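Local coordinates for protein probable amidase (Thermus thermophilus, PDB 2DC0) that is a probable member of the amidase family, with a mixed alpha/beta fold built around a large central sheet, at residues K73-T87 with M117-T131. Numbering follows the deposited sequence.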
loop_
_atom_site.group_PDB
_atom_site.type_symbol
_atom_site.label_atom_id
_atom_site.label_comp_id
_atom_site.label_asym_id
_atom_site.label_seq_id
_atom_site.Cartn_x
_atom_site.Cartn_y
_atom_site.Cartn_z
ATOM N N LYS A 73 15.010 -18.319 -13.828
ATOM C CA LYS A 73 13.650 -18.824 -14.069
ATOM C C LYS A 73 13.268 -18.502 -15.515
ATOM O O LYS A 73 13.523 -17.393 -15.980
ATOM C CB LYS A 73 12.671 -18.150 -13.103
ATOM C CG LYS A 73 11.254 -18.702 -13.142
ATOM C CD LYS A 73 10.399 -17.999 -12.107
ATOM C CE LYS A 73 9.053 -18.676 -11.916
ATOM N NZ LYS A 73 8.249 -17.966 -10.875
ATOM N N ASP A 74 12.623 -19.440 -16.211
ATOM C CA ASP A 74 12.293 -19.228 -17.622
ATOM C C ASP A 74 11.223 -18.217 -18.033
ATOM O O ASP A 74 10.513 -18.440 -19.013
ATOM C CB ASP A 74 12.002 -20.570 -18.315
ATOM C CG ASP A 74 12.234 -20.507 -19.820
ATOM O OD1 ASP A 74 13.140 -19.753 -20.242
ATOM O OD2 ASP A 74 11.536 -21.213 -20.583
ATOM N N LEU A 75 11.109 -17.111 -17.304
ATOM C CA LEU A 75 10.174 -16.053 -17.680
ATOM C C LEU A 75 10.985 -14.777 -17.882
ATOM O O LEU A 75 10.459 -13.756 -18.326
ATOM C CB LEU A 75 9.085 -15.846 -16.617
ATOM C CG LEU A 75 9.437 -15.542 -15.155
ATOM C CD1 LEU A 75 9.974 -14.128 -15.002
ATOM C CD2 LEU A 75 8.166 -15.714 -14.323
ATOM N N PHE A 76 12.273 -14.858 -17.545
ATOM C CA PHE A 76 13.223 -13.756 -17.693
ATOM C C PHE A 76 14.042 -14.015 -18.965
ATOM O O PHE A 76 14.727 -15.035 -19.075
ATOM C CB PHE A 76 14.216 -13.711 -16.522
ATOM C CG PHE A 76 13.644 -13.198 -15.227
ATOM C CD1 PHE A 76 13.369 -11.843 -15.054
ATOM C CD2 PHE A 76 13.434 -14.066 -14.157
ATOM C CE1 PHE A 76 12.897 -11.360 -13.826
ATOM C CE2 PHE A 76 12.964 -13.596 -12.928
ATOM C CZ PHE A 76 12.693 -12.241 -12.760
ATOM N N PRO A 77 13.976 -13.109 -19.947
ATOM C CA PRO A 77 14.765 -13.349 -21.159
ATOM C C PRO A 77 16.263 -13.287 -20.848
ATOM O O PRO A 77 16.715 -12.450 -20.066
ATOM C CB PRO A 77 14.316 -12.223 -22.083
ATOM C CG PRO A 77 12.874 -12.051 -21.689
ATOM C CD PRO A 77 12.961 -12.068 -20.183
ATOM N N VAL A 78 17.026 -14.195 -21.444
ATOM C CA VAL A 78 18.470 -14.231 -21.247
ATOM C C VAL A 78 19.090 -14.315 -22.639
ATOM O O VAL A 78 18.625 -15.081 -23.482
ATOM C CB VAL A 78 18.899 -15.470 -20.409
ATOM C CG1 VAL A 78 20.414 -15.588 -20.378
ATOM C CG2 VAL A 78 18.355 -15.356 -18.992
ATOM N N LYS A 79 20.127 -13.523 -22.884
ATOM C CA LYS A 79 20.781 -13.528 -24.188
ATOM C C LYS A 79 21.252 -14.921 -24.581
ATOM O O LYS A 79 21.861 -15.632 -23.777
ATOM C CB LYS A 79 21.984 -12.582 -24.195
ATOM C CG LYS A 79 21.649 -11.114 -24.015
ATOM C CD LYS A 79 22.895 -10.262 -24.201
ATOM C CE LYS A 79 22.557 -8.779 -24.188
ATOM N NZ LYS A 79 23.753 -7.933 -24.472
ATOM N N GLY A 80 20.960 -15.309 -25.819
ATOM C CA GLY A 80 21.375 -16.611 -26.317
ATOM C C GLY A 80 20.513 -17.777 -25.869
ATOM O O GLY A 80 20.824 -18.922 -26.178
ATOM N N MET A 81 19.428 -17.495 -25.152
ATOM C CA MET A 81 18.544 -18.551 -24.664
ATOM C C MET A 81 17.069 -18.258 -24.946
ATOM O O MET A 81 16.622 -17.118 -24.859
ATOM C CB MET A 81 18.730 -18.745 -23.150
ATOM C CG MET A 81 20.105 -19.244 -22.728
ATOM S SD MET A 81 20.262 -19.598 -20.948
ATOM C CE MET A 81 21.859 -18.926 -20.620
ATOM N N PRO A 82 16.294 -19.292 -25.300
ATOM C CA PRO A 82 14.867 -19.093 -25.576
ATOM C C PRO A 82 14.089 -18.894 -24.275
ATOM O O PRO A 82 14.538 -19.318 -23.209
ATOM C CB PRO A 82 14.473 -20.390 -26.281
ATOM C CG PRO A 82 15.347 -21.403 -25.599
ATOM C CD PRO A 82 16.694 -20.681 -25.588
ATOM N N THR A 83 12.933 -18.241 -24.366
ATOM C CA THR A 83 12.064 -18.007 -23.208
ATOM C C THR A 83 10.735 -18.697 -23.514
ATOM O O THR A 83 10.036 -18.300 -24.443
ATOM C CB THR A 83 11.801 -16.494 -22.989
ATOM O OG1 THR A 83 13.049 -15.807 -22.811
ATOM C CG2 THR A 83 10.936 -16.279 -21.748
ATOM N N ARG A 84 10.390 -19.723 -22.741
ATOM C CA ARG A 84 9.154 -20.476 -22.977
ATOM C C ARG A 84 8.100 -20.355 -21.880
ATOM O O ARG A 84 6.931 -20.666 -22.102
ATOM C CB ARG A 84 9.485 -21.954 -23.210
ATOM C CG ARG A 84 10.168 -22.218 -24.544
ATOM C CD ARG A 84 10.568 -23.685 -24.713
ATOM N NE ARG A 84 9.459 -24.618 -24.498
ATOM C CZ ARG A 84 9.211 -25.244 -23.349
ATOM N NH1 ARG A 84 9.999 -25.042 -22.294
ATOM N NH2 ARG A 84 8.179 -26.078 -23.259
ATOM N N ALA A 85 8.515 -19.911 -20.697
ATOM C CA ALA A 85 7.594 -19.718 -19.573
ATOM C C ALA A 85 6.781 -20.960 -19.207
ATOM O O ALA A 85 5.652 -20.851 -18.711
ATOM C CB ALA A 85 6.648 -18.551 -19.877
ATOM N N GLY A 86 7.363 -22.130 -19.455
ATOM C CA GLY A 86 6.710 -23.383 -19.132
ATOM C C GLY A 86 5.387 -23.624 -19.834
ATOM O O GLY A 86 4.556 -24.397 -19.350
ATOM N N THR A 87 5.187 -22.983 -20.981
ATOM C CA THR A 87 3.936 -23.139 -21.717
ATOM C C THR A 87 4.161 -23.437 -23.194
ATOM O O THR A 87 5.275 -23.320 -23.695
ATOM C CB THR A 87 3.079 -21.854 -21.609
ATOM O OG1 THR A 87 1.801 -22.074 -22.215
ATOM C CG2 THR A 87 3.772 -20.692 -22.316
HETATM N N MSE A 117 9.427 -24.063 -14.719
HETATM C CA MSE A 117 8.546 -23.292 -13.811
HETATM C C MSE A 117 7.112 -23.708 -14.058
HETATM O O MSE A 117 6.783 -24.256 -15.112
HETATM C CB MSE A 117 8.713 -21.799 -14.093
HETATM C CG MSE A 117 8.591 -21.455 -15.568
HETATM SE SE MSE A 117 8.579 -19.547 -15.859
HETATM C CE MSE A 117 6.701 -19.183 -15.476
ATOM N N HIS A 118 6.332 -23.466 -13.173
ATOM C CA HIS A 118 4.926 -23.790 -13.318
ATOM C C HIS A 118 4.480 -22.934 -14.494
ATOM O O HIS A 118 4.897 -21.778 -14.608
ATOM C CB HIS A 118 4.152 -23.408 -12.053
ATOM C CG HIS A 118 2.780 -24.001 -11.992
ATOM N ND1 HIS A 118 2.491 -25.125 -11.250
ATOM C CD2 HIS A 118 1.637 -23.668 -12.635
ATOM C CE1 HIS A 118 1.227 -25.460 -11.439
ATOM N NE2 HIS A 118 0.687 -24.592 -12.275
ATOM N N GLU A 119 3.639 -23.496 -15.360
ATOM C CA GLU A 119 3.173 -22.788 -16.547
ATOM C C GLU A 119 2.757 -21.335 -16.318
ATOM O O GLU A 119 1.864 -21.050 -15.516
ATOM C CB GLU A 119 2.039 -23.567 -17.216
ATOM C CG GLU A 119 1.493 -22.887 -18.467
ATOM C CD GLU A 119 0.647 -23.822 -19.318
ATOM O OE1 GLU A 119 -0.099 -24.635 -18.739
ATOM O OE2 GLU A 119 0.723 -23.729 -20.559
ATOM N N ILE A 120 3.415 -20.452 -17.073
ATOM C CA ILE A 120 3.269 -18.997 -17.041
ATOM C C ILE A 120 3.240 -18.424 -15.635
ATOM O O ILE A 120 2.705 -17.335 -15.412
ATOM C CB ILE A 120 2.029 -18.469 -17.825
ATOM C CG1 ILE A 120 0.732 -19.013 -17.226
ATOM C CG2 ILE A 120 2.167 -18.809 -19.303
ATOM C CD1 ILE A 120 -0.539 -18.308 -17.694
ATOM N N ALA A 121 3.830 -19.165 -14.700
ATOM C CA ALA A 121 3.924 -18.772 -13.291
ATOM C C ALA A 121 2.572 -18.744 -12.590
ATOM O O ALA A 121 2.449 -18.210 -11.493
ATOM C CB ALA A 121 4.595 -17.415 -13.167
ATOM N N LEU A 122 1.558 -19.328 -13.216
ATOM C CA LEU A 122 0.231 -19.337 -12.620
ATOM C C LEU A 122 -0.041 -20.659 -11.915
ATOM O O LEU A 122 -0.835 -21.478 -12.380
ATOM C CB LEU A 122 -0.823 -19.077 -13.695
ATOM C CG LEU A 122 -2.266 -18.877 -13.232
ATOM C CD1 LEU A 122 -2.323 -17.826 -12.124
ATOM C CD2 LEU A 122 -3.107 -18.443 -14.421
ATOM N N GLY A 123 0.626 -20.859 -10.782
ATOM C CA GLY A 123 0.454 -22.088 -10.030
ATOM C C GLY A 123 1.613 -22.304 -9.084
ATOM O O GLY A 123 2.699 -21.760 -9.296
ATOM N N ILE A 124 1.392 -23.100 -8.041
ATOM C CA ILE A 124 2.439 -23.357 -7.063
ATOM C C ILE A 124 2.784 -24.834 -6.851
ATOM O O ILE A 124 3.501 -25.160 -5.909
ATOM C CB ILE A 124 2.061 -22.770 -5.691
ATOM C CG1 ILE A 124 0.807 -23.480 -5.163
ATOM C CG2 ILE A 124 1.838 -21.264 -5.808
ATOM C CD1 ILE A 124 0.854 -25.022 -4.982
ATOM N N THR A 125 2.295 -25.722 -7.714
ATOM C CA THR A 125 2.588 -27.147 -7.549
ATOM C C THR A 125 3.910 -27.545 -8.196
ATOM O O THR A 125 4.639 -28.390 -7.672
ATOM C CB THR A 125 1.486 -28.060 -8.156
ATOM O OG1 THR A 125 1.480 -27.926 -9.581
ATOM C CG2 THR A 125 0.115 -27.690 -7.605
ATOM N N GLY A 126 4.219 -26.939 -9.335
ATOM C CA GLY A 126 5.444 -27.289 -10.025
ATOM C C GLY A 126 5.168 -28.421 -10.997
ATOM O O GLY A 126 6.070 -28.911 -11.684
ATOM N N GLU A 127 3.913 -28.859 -11.039
ATOM C CA GLU A 127 3.514 -29.916 -11.959
ATOM C C GLU A 127 3.184 -29.214 -13.270
ATOM O O GLU A 127 2.453 -28.224 -13.290
ATOM C CB GLU A 127 2.310 -30.677 -11.405
ATOM C CG GLU A 127 2.679 -31.583 -10.240
ATOM C CD GLU A 127 1.470 -32.172 -9.546
ATOM O OE1 GLU A 127 0.485 -32.498 -10.242
ATOM O OE2 GLU A 127 1.505 -32.322 -8.305
ATOM N N ASN A 128 3.742 -29.727 -14.357
ATOM C CA ASN A 128 3.584 -29.127 -15.674
ATOM C C ASN A 128 3.498 -30.252 -16.709
ATOM O O ASN A 128 4.442 -31.019 -16.882
ATOM C CB ASN A 128 4.812 -28.240 -15.933
ATOM C CG ASN A 128 4.696 -27.405 -17.190
ATOM O OD1 ASN A 128 4.338 -27.904 -18.253
ATOM N ND2 ASN A 128 5.034 -26.122 -17.077
ATOM N N PRO A 129 2.356 -30.368 -17.406
ATOM C CA PRO A 129 2.148 -31.406 -18.424
ATOM C C PRO A 129 2.969 -31.205 -19.695
ATOM O O PRO A 129 3.193 -32.150 -20.447
ATOM C CB PRO A 129 0.648 -31.328 -18.690
ATOM C CG PRO A 129 0.378 -29.856 -18.535
ATOM C CD PRO A 129 1.162 -29.511 -17.279
ATOM N N TRP A 130 3.418 -29.977 -19.934
ATOM C CA TRP A 130 4.212 -29.678 -21.124
ATOM C C TRP A 130 5.675 -30.089 -20.978
ATOM O O TRP A 130 6.240 -30.744 -21.850
ATOM C CB TRP A 130 4.156 -28.179 -21.433
ATOM C CG TRP A 130 2.788 -27.635 -21.733
ATOM C CD1 TRP A 130 2.265 -26.455 -21.291
ATOM C CD2 TRP A 130 1.775 -28.240 -22.553
ATOM N NE1 TRP A 130 0.988 -26.286 -21.779
ATOM C CE2 TRP A 130 0.661 -27.366 -22.557
ATOM C CE3 TRP A 130 1.700 -29.435 -23.284
ATOM C CZ2 TRP A 130 -0.517 -27.648 -23.262
ATOM C CZ3 TRP A 130 0.524 -29.717 -23.989
ATOM C CH2 TRP A 130 -0.568 -28.824 -23.969
ATOM N N THR A 131 6.280 -29.690 -19.867
ATOM C CA THR A 131 7.686 -29.962 -19.589
ATOM C C THR A 131 7.892 -31.186 -18.709
ATOM O O THR A 131 8.998 -31.718 -18.607
ATOM C CB THR A 131 8.305 -28.785 -18.838
ATOM O OG1 THR A 131 7.687 -28.688 -17.544
ATOM C CG2 THR A 131 8.069 -27.486 -19.598
#
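Glu119 OE2 is gripped by two donors: the hydroxyl of Thr87, whose OG1 lies 2.6 Å from OE2, and the indole NE1 of Trp130. Thr87 comes in on the anti lone pair, whereas the indole N-H meets the same oxygen from above the carboxylate plane. The site illustrates how an amidase-family fold joins two loops that leave neighbouring parallel strands, 69-73 and 110-115, of its central mixed sheet. With CG anti to the backbone N (chi1 180°) and the rest of the chain extended, the Glu119 carboxylate comes to Thr87; its other oxygen, OE1, bonds to Ser309.

Beside this pair, a type I' turn from Arg84 to Thr87 offers two carbonyls. Ile120 N donates to Ala85 O at 2.8 Å, and Asn128 ND2 reaches Gly86 O at 2.9 Å, on a lone pair and almost straight (168°). The same nitrogen also donates to Met117 O, while OD1 accepts from Trp130 N, closing an Asx turn, and from Thr131 N; bonds at both ends hold the Asn128 amide against rotation.

Side-chain packing round Met117 adds to these bonds. Selenomethionine Met117 crosses Lys73 and Leu75 at about right angles, its SE 3.8 Å from Leu75 CB. The extended Lys73 chain passes across it, CE 3.8 Å from Met117 CB, carrying NZ to Ser147, Ser148 and Thr166. A bend at chi3 (-82°) places Met117 CE 3.9 Å from Leu75 CD2.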